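PDB 6UUG: putative dehydrogenase from Pseudomonas fluorescens, which is the flavin-dependent methanesulfinate monooxygenase MsuC, the oxygenase of a two-component system that serves bacterial sulfur assimilation. Local coordinates for residues E269-Y274 against E363-R368. Numbering follows the deposited sequence.
Sequences EEARQY and EVTGAR
The C-terminal part of helix 247-277 meets the end of the short helix 362-365 where Y274 faces T365, their CA atoms 6.0 Å apart; just beyond, the chain leaves helical geometry at G366, whose positive phi (99°) would jam a side chain against the preceding carbonyl oxygen. With CG anti to the backbone N (chi1 -162°), the Y274 side chain is carried past T365, which it crosses at about a right angle, and on to R368. The T365 carbonyl O lies at the ring edge, near its plane, 3.3 Å from Y274 CE1, while Y274 CD1 rests 3.7 Å from T365 CB. One turn back, A271 CB meets the T365 methyl CG2 at 3.7 Å. With its methyl turned to this helix, T365 uses OG1 to hydrogen-bond S369, and its carbonyl O accepts a hydrogen bond from T279. Y274 OH stands 3.3 Å from R368 C and 3.5 Å from R368 CB, and lies over one face of the guanidinium, toward its rim; R368 NH1 donates to the E278 carbonyl. Replacing Y274 by alanine removes the ring edge from T365 and the hydroxyl from beside R368, and would probably open a gap along the turn. In this acyl-CoA dehydrogenase-like C-terminal domain, methyl and ring contacts at T365 thus carry the packing, and the aromatic edge of Y274 meets a carbonyl O already bonded to T279.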
loop_
_atom_site.group_PDB
_atom_site.type_symbol
_atom_site.label_atom_id
_atom_site.label_comp_id
_atom_site.label_asym_id
_atom_site.label_seq_id
_atom_site.Cartn_x
_atom_site.Cartn_y
_atom_site.Cartn_z
ATOM N N GLU A 269 -21.855 2.870 -3.779
ATOM C CA GLU A 269 -23.035 3.001 -4.631
ATOM C C GLU A 269 -23.206 4.434 -5.122
ATOM O O GLU A 269 -23.595 4.658 -6.274
ATOM C CB GLU A 269 -24.281 2.522 -3.896
ATOM C CG GLU A 269 -25.543 2.537 -4.772
ATOM C CD GLU A 269 -25.380 1.798 -6.106
ATOM O OE1 GLU A 269 -24.650 0.782 -6.180
ATOM O OE2 GLU A 269 -25.998 2.242 -7.094
ATOM N N GLU A 270 -22.916 5.421 -4.276
ATOM C CA GLU A 270 -23.051 6.805 -4.724
ATOM C C GLU A 270 -22.037 7.119 -5.819
ATOM O O GLU A 270 -22.357 7.818 -6.788
ATOM C CB GLU A 270 -22.902 7.766 -3.539
ATOM C CG GLU A 270 -23.206 9.226 -3.892
ATOM C CD GLU A 270 -23.411 10.125 -2.671
ATOM O OE1 GLU A 270 -22.976 9.757 -1.568
ATOM O OE2 GLU A 270 -24.011 11.209 -2.822
ATOM N N ALA A 271 -20.816 6.593 -5.689
ATOM C CA ALA A 271 -19.796 6.787 -6.713
ATOM C C ALA A 271 -20.212 6.139 -8.028
ATOM O O ALA A 271 -20.059 6.736 -9.101
ATOM C CB ALA A 271 -18.456 6.223 -6.229
ATOM N N ARG A 272 -20.716 4.901 -7.959
ATOM C CA ARG A 272 -21.254 4.226 -9.134
ATOM C C ARG A 272 -22.226 5.124 -9.884
ATOM O O ARG A 272 -22.116 5.309 -11.099
ATOM C CB ARG A 272 -21.993 2.950 -8.715
ATOM C CG ARG A 272 -21.210 1.670 -8.721
ATOM C CD ARG A 272 -22.195 0.484 -8.622
ATOM N NE ARG A 272 -22.752 0.122 -9.923
ATOM C CZ ARG A 272 -24.031 0.247 -10.275
ATOM N NH1 ARG A 272 -24.930 0.717 -9.417
ATOM N NH2 ARG A 272 -24.414 -0.113 -11.494
ATOM N N GLN A 273 -23.219 5.651 -9.174
ATOM C CA GLN A 273 -24.222 6.473 -9.841
ATOM C C GLN A 273 -23.570 7.682 -10.488
ATOM O O GLN A 273 -23.902 8.043 -11.622
ATOM C CB GLN A 273 -25.308 6.904 -8.847
ATOM C CG GLN A 273 -26.142 5.761 -8.289
ATOM C CD GLN A 273 -26.895 5.016 -9.372
ATOM O OE1 GLN A 273 -27.357 5.617 -10.343
ATOM N NE2 GLN A 273 -27.014 3.697 -9.219
ATOM N N TYR A 274 -22.597 8.293 -9.802
ATOM C CA TYR A 274 -21.965 9.492 -10.340
ATOM C C TYR A 274 -21.102 9.163 -11.552
ATOM O O TYR A 274 -21.163 9.864 -12.569
ATOM C CB TYR A 274 -21.148 10.185 -9.245
ATOM C CG TYR A 274 -20.824 11.618 -9.582
ATOM C CD1 TYR A 274 -19.728 11.929 -10.378
ATOM C CD2 TYR A 274 -21.623 12.660 -9.125
ATOM C CE1 TYR A 274 -19.427 13.239 -10.707
ATOM C CE2 TYR A 274 -21.324 13.984 -9.448
ATOM C CZ TYR A 274 -20.223 14.261 -10.240
ATOM O OH TYR A 274 -19.911 15.560 -10.581
ATOM N N GLU A 363 -11.257 9.356 -7.462
ATOM C CA GLU A 363 -10.529 9.198 -8.726
ATOM C C GLU A 363 -11.402 8.662 -9.858
ATOM O O GLU A 363 -10.998 8.751 -11.022
ATOM C CB GLU A 363 -9.330 8.274 -8.553
ATOM C CG GLU A 363 -8.235 8.857 -7.681
ATOM C CD GLU A 363 -6.918 8.124 -7.850
ATOM O OE1 GLU A 363 -6.174 8.022 -6.854
ATOM O OE2 GLU A 363 -6.622 7.659 -8.977
ATOM N N VAL A 364 -12.558 8.083 -9.558
ATOM C CA VAL A 364 -13.476 7.641 -10.603
ATOM C C VAL A 364 -14.729 8.488 -10.694
ATOM O O VAL A 364 -15.511 8.291 -11.638
ATOM C CB VAL A 364 -13.868 6.154 -10.449
ATOM C CG1 VAL A 364 -12.621 5.263 -10.500
ATOM C CG2 VAL A 364 -14.670 5.943 -9.186
ATOM N N THR A 365 -14.958 9.408 -9.760
ATOM C CA THR A 365 -16.053 10.361 -9.906
ATOM C C THR A 365 -15.570 11.681 -10.505
ATOM O O THR A 365 -16.277 12.278 -11.319
ATOM C CB THR A 365 -16.767 10.593 -8.565
ATOM O OG1 THR A 365 -15.854 11.115 -7.588
ATOM C CG2 THR A 365 -17.357 9.299 -8.051
ATOM N N GLY A 366 -14.377 12.149 -10.139
ATOM C CA GLY A 366 -13.731 13.229 -10.872
ATOM C C GLY A 366 -13.888 14.598 -10.229
ATOM O O GLY A 366 -14.481 14.770 -9.158
ATOM N N ALA A 367 -13.362 15.597 -10.949
ATOM C CA ALA A 367 -13.155 16.926 -10.378
ATOM C C ALA A 367 -14.462 17.639 -10.049
ATOM O O ALA A 367 -14.493 18.480 -9.146
ATOM C CB ALA A 367 -12.320 17.783 -11.334
ATOM N N ARG A 368 -15.543 17.340 -10.766
ATOM C CA ARG A 368 -16.808 18.005 -10.479
ATOM C C ARG A 368 -17.553 17.390 -9.295
ATOM O O ARG A 368 -18.518 17.991 -8.808
ATOM C CB ARG A 368 -17.685 17.996 -11.741
ATOM C CG ARG A 368 -17.202 18.978 -12.822
ATOM C CD ARG A 368 -17.625 18.571 -14.235
ATOM N NE ARG A 368 -19.075 18.448 -14.378
ATOM C CZ ARG A 368 -19.731 17.290 -14.439
ATOM N NH1 ARG A 368 -19.070 16.139 -14.376
ATOM N NH2 ARG A 368 -21.052 17.281 -14.571
#